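Local coordinates for protein aminoglycoside 6-adenylyltransferase (Bacillus subtilis, PDB 2PBE) that transfers a nucleoside monophosphate from ATP or GTP to the 6-hydroxyl of streptomycin or streptidine, giving the bacterium resistance to streptomycin, at residues D11-F16 with I47-T52; E160-S165 with L251-S256; K170-N175 with E240-L245; L229-S234 with L245-A250. All blocks are in the same frame, centred on the assembly; numbering follows the deposited sequence.

The four contacts fall into two groups on opposite sides of the chain's centre. Contact 1 packs a helix against the mixed sheet; contacts 2, 3 and 4 all draw on helix 238-263. The centre of contact 1 lies about 32 Å from those of contacts 2 and 4, and about 42 Å from that of contact 3. Within the helical group, centres are 11 to 16 Å apart: Ser165 of contact 2 meets Tyr249 of contact 4, and Ser234 of contact 4 meets Ser244 of contact 3. By family resemblance, the nucleotide site probably lies near the start of strand 45-51, on contact 1's side of the molecule.

Contact 1 of 4, residues D11-F16 with I47-T52; sequences DIFLDF and ISYFVT
Helix 6-19 and strand 45-51 run nearly parallel where Phe13 and Phe16 meet Ile47 and Tyr49, the N-to-C directions of the segments differing by 3°. The segment axes come within 10.6 Å, and the nearest CA atoms, those of Phe13 and Ile47, are 8.1 Å apart. That separation leaves room for large side chains, which is why phenylalanine, isoleucine and tyrosine suit the interface. Tyr49 spans the gap and ends in a hydrogen bond: its OH donates to the backbone Phe13 O at 2.8 Å. The C=O...O angle of 112° means that the phenol approaches the carbonyl oxygen from the side, giving a polar group in a buried setting a partner on the helix backbone. Phe16 keeps CG anti to its backbone N, with chi1 at -179°, which swings its ring across the outer end of Tyr49, the two side chains crossing at about a right angle. Phe16 CD2 is 3.5 Å from Tyr49 CE2, and Tyr49 OH sits at the edge of the Phe16 ring; the two rings meet obliquely. The Phe13 ring goes the other way, toward the start of the strand, where its CD2 rests 3.6 Å from Ile47 CG1. This is a helix packed on a mixed sheet, consistent with the nucleotidyltransferase fold of the family. Within the sheet, strand 45-51 lies between strands 101-108 and 23-28: the backbones of Ile47 and Tyr49 bond to the former, and Ser48 to Thr27 of the latter. Phe13 continues onto Leu102, Phe16 meets Phe67 edge-to-face, and Asp11 and Asp15 form salt bridges with Arg219.

Contact 2 of 4, residues E160-S165 with L251-S256; sequences EFWMVS and LFRKYS
Phe161 and Phe252 stack face to face between two antiparallel helices, their centroids 3.7 Å apart and their planes only 4° from parallel. With CG anti to the backbone N in both (chi1 179° in Phe161), each side chain reaches out toward the other helix; they slide past each other in opposite directions, and each CB lies over the partner's face. Phenylalanine suits such a spot, being flat and wholly apolar. Trp162 starts differently: its CG is anti to the carbonyl carbon, chi1 -62°, which brings the indole obliquely across so that NE1 comes 3.5 Å from Phe252 CD2. The indole N-H is satisfied by a water, 2.9 Å from Trp162 NE1, which donates in turn to Ser256 OG at 3.2 Å. Ser256 OG donates to Phe252 O at 2.6 Å, tying the serine to its own helix; Ser256 N reaches the same oxygen from the opposite face of the carbonyl plane. Arg253 crosses the far end of the indole at about a right angle, its NE 4.1 Å from Trp162 CH2, and its guanidinium is held by Asp271 and Thr275. Phe161, Trp162 and Phe252 thus form an aromatic cluster in the core of an antiparallel helical bundle.

Contact 3 of 4, residues K170-N175 with E240-L245; sequences KGLARN and EMWKSL
Leu172, in the last turn of helix 151-173, faces Trp242 near the start of helix 238-263, with their CA atoms 7.6 Å apart, and Arg174 is the first residue to leave helical geometry. Leu172 is the wedge of the contact. Its CG is anti to the carbonyl carbon (chi1 -62°), and the two methyl groups divide the work. CD1 sits over one face of the indole, 3.6 Å from the centroid of the five-membered ring of Trp242 and 12° off the ring normal, a well-centred CH-pi contact. Leu172 CB lies by the benzo part of the same indole, 3.7 Å from Trp242 CZ2. The other methyl, CD2, turns to the selenomethionine Met241 and meets its CB at 3.5 Å. A branched aliphatic chain serves here because it can touch a flat ring and a flexible chain at once. The indole N-H points out in the ring plane, where Trp242 NE1 donates to a water at 2.9 Å; that water bonds weakly to Leu172 O, at most a weak water link between the two helices. Around the contact, Tyr282 meets Trp242 edge-to-face, while Leu172 and Met241 both pack on Ala180 of helix 177-204. A leucine methyl over a tryptophan face is thus part of the hydrophobic core of this antiparallel helical bundle, near the end where helix 151-173 gives way to a turn.

Contact 4 of 4, residues L229-S234 with L245-A250; sequences LMSTYS and LFTCYA
Leu229 O is gripped twice by Thr232, which packs against Thr247 and Cys248: Thr232 OG1 donates to it at 2.6 Å and Thr232 N at 3.0 Å. The hydroxyl lies in the carbonyl plane with a C=O...O angle of 155°, and OG1 is also hydrogen-bonded to Arg189 NE, which gives this buried hydroxyl two partners. Chi1 of 71° tucks OG1 back between the backbone N and the carbonyl carbon and leaves the methyl to face helix 238-263. Thr232 CG2 meets Thr247 CG2 at 3.9 Å, and Thr232 CB lies at the same distance, 3.9 Å, from Cys248 SG. A threonine is apt here because its hydroxyl bonds back to its own turn while its methyl packs on the neighbouring helix. A type I beta turn from Met230 to Tyr233, at the C-terminal side of helix 223-230 and closed by Tyr233 N donating to Met230 O, carries the chain on toward helix 238-263; the connection between these two helices therefore packs back against the second of them. The CA atoms of Thr232 and Thr247 come within 5.7 Å, a closeness that small residues allow. Thr247 puts CG2 anti to its backbone N, against Ser231: the methyl is 3.6 Å from Ser231 O and 3.7 Å from Ser231 OG. The hydroxyls look elsewhere, Thr247 OG1 to Lys243 O and Ser231 OG to Glu228 O. Cys248 also packs on Leu184 of helix 177-204, and Thr232 on Leu192.

Contact 1 of 4, residues D11-F16 with I47-T52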
# COMPACT_ATOMS: atom_id res chain seq x y z
N ASP A 11 11.11 -0.36 1.69
CA ASP A 11 10.92 0.68 0.69
C ASP A 11 11.77 0.33 -0.53
O ASP A 11 11.26 0.28 -1.65
CB ASP A 11 11.35 2.06 1.22
CG ASP A 11 10.41 2.61 2.27
OD1 ASP A 11 9.17 2.47 2.10
OD2 ASP A 11 10.90 3.20 3.27
N ILE A 12 13.05 0.09 -0.31
CA ILE A 12 13.96 -0.24 -1.38
C ILE A 12 13.45 -1.39 -2.26
O ILE A 12 13.40 -1.27 -3.48
CB ILE A 12 15.34 -0.58 -0.79
CG1 ILE A 12 15.87 0.64 -0.04
CG2 ILE A 12 16.30 -0.99 -1.88
CD1 ILE A 12 17.14 0.41 0.74
N PHE A 13 13.07 -2.50 -1.64
CA PHE A 13 12.61 -3.64 -2.40
C PHE A 13 11.32 -3.37 -3.17
O PHE A 13 11.17 -3.77 -4.33
CB PHE A 13 12.38 -4.84 -1.49
CG PHE A 13 13.56 -5.23 -0.63
CD1 PHE A 13 14.89 -5.03 -1.08
CD2 PHE A 13 13.35 -5.85 0.61
CE1 PHE A 13 15.99 -5.45 -0.28
CE2 PHE A 13 14.43 -6.28 1.43
CZ PHE A 13 15.76 -6.08 0.98
N LEU A 14 10.39 -2.70 -2.51
CA LEU A 14 9.11 -2.37 -3.13
C LEU A 14 9.34 -1.38 -4.26
O LEU A 14 8.80 -1.52 -5.37
CB LEU A 14 8.19 -1.77 -2.06
CG LEU A 14 6.67 -1.63 -2.19
CD1 LEU A 14 6.32 -0.47 -3.09
CD2 LEU A 14 6.09 -2.95 -2.70
N ASP A 15 10.16 -0.37 -3.98
CA ASP A 15 10.46 0.66 -4.96
C ASP A 15 11.15 0.08 -6.18
O ASP A 15 10.87 0.48 -7.32
CB ASP A 15 11.36 1.72 -4.33
CG ASP A 15 11.35 3.00 -5.10
OD1 ASP A 15 10.29 3.67 -5.11
OD2 ASP A 15 12.40 3.35 -5.70
N PHE A 16 12.03 -0.87 -5.94
CA PHE A 16 12.74 -1.50 -7.04
C PHE A 16 11.75 -2.17 -7.99
O PHE A 16 11.75 -1.89 -9.19
CB PHE A 16 13.71 -2.56 -6.53
CG PHE A 16 14.47 -3.22 -7.62
CD1 PHE A 16 15.39 -2.48 -8.40
CD2 PHE A 16 14.27 -4.57 -7.91
CE1 PHE A 16 16.11 -3.08 -9.47
CE2 PHE A 16 14.98 -5.20 -8.98
CZ PHE A 16 15.89 -4.46 -9.76
N ILE A 47 12.24 -12.06 0.26
CA ILE A 47 11.52 -11.48 -0.85
C ILE A 47 11.53 -12.36 -2.08
O ILE A 47 12.50 -13.07 -2.33
CB ILE A 47 12.16 -10.13 -1.22
CG1 ILE A 47 12.35 -9.29 0.05
CG2 ILE A 47 11.29 -9.40 -2.24
CD1 ILE A 47 11.07 -8.92 0.79
N SER A 48 10.45 -12.31 -2.85
CA SER A 48 10.35 -13.07 -4.09
C SER A 48 9.78 -12.17 -5.17
O SER A 48 8.71 -11.57 -5.00
CB SER A 48 9.40 -14.27 -3.93
OG SER A 48 9.91 -15.24 -3.05
N TYR A 49 10.49 -12.07 -6.29
CA TYR A 49 10.04 -11.27 -7.43
C TYR A 49 9.65 -12.22 -8.55
O TYR A 49 10.48 -13.01 -9.01
CB TYR A 49 11.16 -10.37 -7.97
CG TYR A 49 11.64 -9.24 -7.09
CD1 TYR A 49 10.74 -8.51 -6.27
CD2 TYR A 49 12.99 -8.81 -7.17
CE1 TYR A 49 11.18 -7.35 -5.55
CE2 TYR A 49 13.44 -7.66 -6.46
CZ TYR A 49 12.53 -6.94 -5.66
OH TYR A 49 12.97 -5.80 -4.99
N PHE A 50 8.40 -12.15 -9.00
CA PHE A 50 7.96 -13.00 -10.10
C PHE A 50 8.23 -12.13 -11.31
O PHE A 50 7.65 -11.05 -11.44
CB PHE A 50 6.48 -13.34 -9.97
CG PHE A 50 6.21 -14.33 -8.89
CD1 PHE A 50 6.01 -15.67 -9.21
CD2 PHE A 50 6.22 -13.93 -7.55
CE1 PHE A 50 5.84 -16.64 -8.18
CE2 PHE A 50 6.06 -14.88 -6.50
CZ PHE A 50 5.87 -16.25 -6.82
N VAL A 51 9.09 -12.62 -12.19
CA VAL A 51 9.50 -11.85 -13.34
C VAL A 51 9.18 -12.47 -14.69
O VAL A 51 8.83 -13.64 -14.79
CB VAL A 51 11.02 -11.57 -13.26
CG1 VAL A 51 11.36 -11.03 -11.89
CG2 VAL A 51 11.82 -12.84 -13.53
N THR A 52 9.34 -11.67 -15.74
CA THR A 52 9.08 -12.15 -17.09
C THR A 52 10.30 -12.92 -17.61
O THR A 52 10.17 -14.07 -18.06
CB THR A 52 8.75 -10.98 -18.03
OG1 THR A 52 9.77 -9.98 -17.92
CG2 THR A 52 7.41 -10.38 -17.69

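Contact 2 of 4, residues E160-S165 with L251-S256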
# COMPACT_ATOMS: atom_id res chain seq x y z
N GLU A 160 -18.77 3.89 5.18
CA GLU A 160 -17.97 3.88 6.40
C GLU A 160 -17.35 5.24 6.68
O GLU A 160 -17.38 5.74 7.81
CB GLU A 160 -16.87 2.83 6.30
CG GLU A 160 -15.99 2.68 7.54
CD GLU A 160 -16.72 2.07 8.74
OE1 GLU A 160 -16.05 1.79 9.75
OE2 GLU A 160 -17.96 1.87 8.67
N PHE A 161 -16.76 5.82 5.64
CA PHE A 161 -16.13 7.13 5.76
C PHE A 161 -17.07 8.15 6.39
O PHE A 161 -16.79 8.68 7.46
CB PHE A 161 -15.72 7.67 4.40
CG PHE A 161 -15.08 9.03 4.47
CD1 PHE A 161 -13.73 9.14 4.82
CD2 PHE A 161 -15.82 10.19 4.23
CE1 PHE A 161 -13.11 10.41 4.93
CE2 PHE A 161 -15.22 11.48 4.34
CZ PHE A 161 -13.84 11.57 4.69
N TRP A 162 -18.17 8.43 5.71
CA TRP A 162 -19.11 9.42 6.20
C TRP A 162 -19.80 9.04 7.50
O TRP A 162 -20.05 9.92 8.34
CB TRP A 162 -20.12 9.74 5.11
CG TRP A 162 -19.47 10.35 3.92
CD1 TRP A 162 -19.11 9.70 2.76
CD2 TRP A 162 -19.03 11.70 3.77
NE1 TRP A 162 -18.48 10.56 1.90
CE2 TRP A 162 -18.41 11.79 2.48
CE3 TRP A 162 -19.10 12.84 4.58
CZ2 TRP A 162 -17.85 13.00 1.98
CZ3 TRP A 162 -18.53 14.07 4.09
CH2 TRP A 162 -17.91 14.12 2.79
N MSE A 163 -20.11 7.76 7.69
CA MSE A 163 -20.78 7.36 8.91
C MSE A 163 -19.91 7.57 10.13
O MSE A 163 -20.30 8.26 11.07
CB MSE A 163 -21.23 5.90 8.84
CG MSE A 163 -22.02 5.43 10.08
SE MSE A 163 -23.69 6.42 10.45
CE MSE A 163 -24.99 5.32 9.49
N VAL A 164 -18.72 6.97 10.13
CA VAL A 164 -17.84 7.09 11.27
C VAL A 164 -17.47 8.55 11.43
O VAL A 164 -17.13 9.02 12.53
CB VAL A 164 -16.60 6.24 11.07
CG1 VAL A 164 -15.62 6.45 12.20
CG2 VAL A 164 -17.02 4.77 10.98
N SER A 165 -17.54 9.27 10.33
CA SER A 165 -17.22 10.68 10.33
C SER A 165 -18.12 11.46 11.30
O SER A 165 -17.67 12.42 11.94
CB SER A 165 -17.38 11.23 8.92
OG SER A 165 -16.97 12.57 8.88
N LEU A 251 -10.85 16.19 0.67
CA LEU A 251 -10.08 15.20 -0.06
C LEU A 251 -10.87 13.95 -0.42
O LEU A 251 -10.61 13.35 -1.46
CB LEU A 251 -8.84 14.82 0.72
CG LEU A 251 -7.77 15.91 0.69
CD1 LEU A 251 -6.65 15.57 1.65
CD2 LEU A 251 -7.22 16.05 -0.74
N PHE A 252 -11.83 13.57 0.42
CA PHE A 252 -12.60 12.37 0.12
C PHE A 252 -13.53 12.60 -1.05
O PHE A 252 -13.76 11.68 -1.83
CB PHE A 252 -13.43 11.91 1.32
CG PHE A 252 -13.81 10.46 1.24
CD1 PHE A 252 -12.83 9.48 1.45
CD2 PHE A 252 -15.12 10.07 0.93
CE1 PHE A 252 -13.15 8.09 1.36
CE2 PHE A 252 -15.47 8.67 0.82
CZ PHE A 252 -14.48 7.68 1.04
N ARG A 253 -14.07 13.81 -1.15
CA ARG A 253 -14.97 14.13 -2.25
C ARG A 253 -14.15 13.99 -3.51
O ARG A 253 -14.52 13.28 -4.44
CB ARG A 253 -15.50 15.57 -2.14
CG ARG A 253 -16.43 15.79 -0.97
CD ARG A 253 -16.81 17.27 -0.78
NE ARG A 253 -17.57 17.45 0.46
CZ ARG A 253 -17.21 18.24 1.47
NH1 ARG A 253 -16.09 18.94 1.41
NH2 ARG A 253 -17.98 18.33 2.55
N LYS A 254 -13.02 14.68 -3.51
CA LYS A 254 -12.11 14.70 -4.63
C LYS A 254 -11.82 13.29 -5.17
O LYS A 254 -12.11 12.99 -6.33
CB LYS A 254 -10.80 15.38 -4.21
CG LYS A 254 -9.81 15.55 -5.36
CD LYS A 254 -8.65 16.47 -4.99
CE LYS A 254 -7.64 16.49 -6.13
NZ LYS A 254 -6.47 17.36 -5.87
N TYR A 255 -11.29 12.41 -4.33
CA TYR A 255 -10.95 11.06 -4.79
C TYR A 255 -12.08 10.09 -5.04
O TYR A 255 -11.96 9.23 -5.91
CB TYR A 255 -9.90 10.48 -3.85
CG TYR A 255 -8.62 11.29 -4.00
CD1 TYR A 255 -7.89 11.26 -5.22
CD2 TYR A 255 -8.22 12.21 -3.00
CE1 TYR A 255 -6.79 12.14 -5.45
CE2 TYR A 255 -7.11 13.10 -3.21
CZ TYR A 255 -6.40 13.06 -4.44
OH TYR A 255 -5.37 13.96 -4.69
N SER A 256 -13.17 10.22 -4.29
CA SER A 256 -14.31 9.32 -4.50
C SER A 256 -15.00 9.75 -5.78
O SER A 256 -15.54 8.92 -6.51
CB SER A 256 -15.28 9.36 -3.32
OG SER A 256 -15.78 10.67 -3.12
O HOH W 1 -18.13 10.69 -0.98

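Contact 3 of 4, residues K170-N175 with E240-L245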
# COMPACT_ATOMS: atom_id res chain seq x y z
N LYS A 170 -19.79 14.46 16.57
CA LYS A 170 -20.41 14.33 17.89
C LYS A 170 -19.36 14.42 18.98
O LYS A 170 -19.63 14.92 20.07
CB LYS A 170 -21.11 12.99 18.05
CG LYS A 170 -22.32 12.75 17.14
CD LYS A 170 -23.08 11.53 17.67
CE LYS A 170 -24.29 11.21 16.84
NZ LYS A 170 -23.96 10.43 15.60
N GLY A 171 -18.17 13.90 18.69
CA GLY A 171 -17.09 13.93 19.65
C GLY A 171 -16.66 15.36 19.96
O GLY A 171 -16.50 15.74 21.12
N LEU A 172 -16.49 16.16 18.91
CA LEU A 172 -16.07 17.54 19.05
C LEU A 172 -17.17 18.45 19.60
O LEU A 172 -16.88 19.45 20.25
CB LEU A 172 -15.59 18.08 17.71
CG LEU A 172 -14.38 17.39 17.07
CD1 LEU A 172 -14.12 18.02 15.70
CD2 LEU A 172 -13.16 17.53 17.96
N ALA A 173 -18.43 18.09 19.34
CA ALA A 173 -19.56 18.89 19.81
C ALA A 173 -19.87 18.60 21.28
O ALA A 173 -20.40 19.46 21.98
CB ALA A 173 -20.78 18.63 18.96
N ARG A 174 -19.52 17.40 21.73
CA ARG A 174 -19.76 16.94 23.09
C ARG A 174 -18.53 16.96 23.98
O ARG A 174 -18.53 16.33 25.03
CB ARG A 174 -20.30 15.51 23.06
CG ARG A 174 -21.75 15.38 22.65
CD ARG A 174 -22.48 14.45 23.64
NE ARG A 174 -23.93 14.46 23.48
CZ ARG A 174 -24.79 13.89 24.32
NH1 ARG A 174 -24.35 13.27 25.41
NH2 ARG A 174 -26.10 13.97 24.11
N ASN A 175 -17.48 17.67 23.56
CA ASN A 175 -16.26 17.76 24.36
C ASN A 175 -15.54 16.46 24.67
O ASN A 175 -15.01 16.27 25.76
CB ASN A 175 -16.56 18.48 25.67
CG ASN A 175 -16.43 19.95 25.53
OD1 ASN A 175 -15.34 20.46 25.30
ND2 ASN A 175 -17.54 20.66 25.65
N GLU A 240 -8.73 22.82 15.66
CA GLU A 240 -7.75 22.19 14.77
C GLU A 240 -8.30 20.88 14.28
O GLU A 240 -8.03 20.44 13.17
CB GLU A 240 -6.45 21.95 15.52
CG GLU A 240 -5.72 23.21 15.92
CD GLU A 240 -5.36 24.07 14.72
OE1 GLU A 240 -4.76 23.52 13.77
OE2 GLU A 240 -5.67 25.28 14.73
N MSE A 241 -9.07 20.25 15.15
CA MSE A 241 -9.68 18.98 14.82
C MSE A 241 -10.76 19.14 13.77
O MSE A 241 -10.83 18.32 12.85
CB MSE A 241 -10.27 18.35 16.08
CG MSE A 241 -9.29 17.47 16.83
SE MSE A 241 -8.65 15.98 15.70
CE MSE A 241 -10.16 14.77 15.88
N TRP A 242 -11.58 20.17 13.90
CA TRP A 242 -12.64 20.41 12.92
C TRP A 242 -11.97 20.60 11.57
O TRP A 242 -12.47 20.14 10.55
CB TRP A 242 -13.43 21.67 13.28
CG TRP A 242 -14.49 21.49 14.34
CD1 TRP A 242 -14.46 21.98 15.63
CD2 TRP A 242 -15.74 20.81 14.20
NE1 TRP A 242 -15.61 21.65 16.30
CE2 TRP A 242 -16.42 20.93 15.46
CE3 TRP A 242 -16.36 20.11 13.14
CZ2 TRP A 242 -17.71 20.38 15.69
CZ3 TRP A 242 -17.65 19.55 13.36
CH2 TRP A 242 -18.31 19.69 14.65
N LYS A 243 -10.83 21.29 11.59
CA LYS A 243 -10.06 21.57 10.38
C LYS A 243 -9.58 20.25 9.77
O LYS A 243 -9.80 20.00 8.58
CB LYS A 243 -8.89 22.49 10.74
CG LYS A 243 -8.06 22.98 9.55
CD LYS A 243 -7.13 24.14 9.92
CE LYS A 243 -6.07 23.78 10.96
NZ LYS A 243 -5.12 24.94 11.15
N SER A 244 -8.96 19.40 10.57
CA SER A 244 -8.48 18.12 10.08
C SER A 244 -9.62 17.34 9.43
O SER A 244 -9.46 16.79 8.35
CB SER A 244 -7.90 17.29 11.22
OG SER A 244 -6.64 17.78 11.64
N LEU A 245 -10.77 17.31 10.10
CA LEU A 245 -11.95 16.59 9.60
C LEU A 245 -12.48 17.15 8.30
O LEU A 245 -12.76 16.40 7.36
CB LEU A 245 -13.07 16.62 10.65
CG LEU A 245 -14.35 15.91 10.20
CD1 LEU A 245 -14.11 14.41 10.10
CD2 LEU A 245 -15.45 16.21 11.19
O HOH W 2 -16.48 22.52 18.88

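Contact 4 of 4, residues L229-S234 with L245-A250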
# COMPACT_ATOMS: atom_id res chain seq x y z
N LEU A 229 -2.33 14.59 2.17
CA LEU A 229 -2.59 13.70 3.28
C LEU A 229 -1.95 14.28 4.53
O LEU A 229 -2.52 14.20 5.61
CB LEU A 229 -2.01 12.32 3.01
CG LEU A 229 -2.24 11.36 4.17
CD1 LEU A 229 -3.74 11.07 4.38
CD2 LEU A 229 -1.49 10.09 3.90
N MSE A 230 -0.78 14.88 4.36
CA MSE A 230 -0.11 15.50 5.50
C MSE A 230 -0.98 16.61 6.05
O MSE A 230 -1.05 16.81 7.27
CB MSE A 230 1.27 16.07 5.11
CG MSE A 230 2.40 15.04 5.06
SE MSE A 230 2.45 13.80 6.59
CE MSE A 230 1.59 12.24 5.79
N SER A 231 -1.66 17.34 5.18
CA SER A 231 -2.50 18.44 5.62
C SER A 231 -3.70 18.00 6.43
O SER A 231 -4.40 18.84 6.98
CB SER A 231 -2.94 19.31 4.44
OG SER A 231 -3.83 18.62 3.59
N THR A 232 -3.94 16.69 6.50
CA THR A 232 -5.07 16.20 7.28
C THR A 232 -4.64 16.06 8.73
O THR A 232 -5.42 15.65 9.58
CB THR A 232 -5.57 14.85 6.82
OG1 THR A 232 -4.61 13.85 7.18
CG2 THR A 232 -5.79 14.86 5.33
N TYR A 233 -3.38 16.35 9.00
CA TYR A 233 -2.87 16.27 10.36
C TYR A 233 -2.75 17.69 10.83
O TYR A 233 -2.27 18.54 10.09
CB TYR A 233 -1.50 15.60 10.33
CG TYR A 233 -1.57 14.12 10.09
CD1 TYR A 233 -1.85 13.24 11.15
CD2 TYR A 233 -1.38 13.58 8.79
CE1 TYR A 233 -1.93 11.84 10.95
CE2 TYR A 233 -1.47 12.17 8.56
CZ TYR A 233 -1.75 11.30 9.66
OH TYR A 233 -1.88 9.94 9.48
N SER A 234 -3.21 17.99 12.03
CA SER A 234 -3.07 19.34 12.56
C SER A 234 -2.84 19.25 14.06
O SER A 234 -3.30 18.30 14.72
CB SER A 234 -4.34 20.17 12.29
OG SER A 234 -4.71 20.14 10.92
N LEU A 245 -10.77 17.31 10.10
CA LEU A 245 -11.95 16.59 9.60
C LEU A 245 -12.48 17.15 8.30
O LEU A 245 -12.76 16.40 7.36
CB LEU A 245 -13.07 16.62 10.65
CG LEU A 245 -14.35 15.91 10.20
CD1 LEU A 245 -14.11 14.41 10.10
CD2 LEU A 245 -15.45 16.21 11.19
N PHE A 246 -12.64 18.46 8.24
CA PHE A 246 -13.14 19.06 7.02
C PHE A 246 -12.15 18.84 5.89
O PHE A 246 -12.55 18.71 4.74
CB PHE A 246 -13.40 20.55 7.20
CG PHE A 246 -14.52 20.86 8.16
CD1 PHE A 246 -15.62 19.99 8.31
CD2 PHE A 246 -14.51 22.07 8.87
CE1 PHE A 246 -16.70 20.32 9.19
CE2 PHE A 246 -15.57 22.42 9.75
CZ PHE A 246 -16.67 21.55 9.90
N THR A 247 -10.87 18.79 6.23
CA THR A 247 -9.83 18.57 5.22
C THR A 247 -10.01 17.16 4.63
O THR A 247 -9.91 16.99 3.42
CB THR A 247 -8.41 18.78 5.84
OG1 THR A 247 -8.27 20.16 6.20
CG2 THR A 247 -7.29 18.39 4.85
N CYS A 248 -10.30 16.18 5.48
CA CYS A 248 -10.55 14.82 5.01
C CYS A 248 -11.79 14.83 4.12
O CYS A 248 -11.86 14.12 3.12
CB CYS A 248 -10.79 13.89 6.19
SG CYS A 248 -9.31 13.65 7.22
N TYR A 249 -12.77 15.66 4.48
CA TYR A 249 -14.00 15.80 3.69
C TYR A 249 -13.66 16.22 2.27
O TYR A 249 -14.02 15.55 1.30
CB TYR A 249 -14.92 16.88 4.30
CG TYR A 249 -15.82 16.39 5.42
CD1 TYR A 249 -15.50 15.21 6.14
CD2 TYR A 249 -16.99 17.10 5.77
CE1 TYR A 249 -16.33 14.75 7.18
CE2 TYR A 249 -17.85 16.63 6.82
CZ TYR A 249 -17.50 15.45 7.51
OH TYR A 249 -18.31 14.96 8.52
N ALA A 250 -12.94 17.34 2.19
CA ALA A 250 -12.53 17.92 0.92
C ALA A 250 -11.80 16.90 0.06
O ALA A 250 -12.08 16.74 -1.12
CB ALA A 250 -11.65 19.12 1.18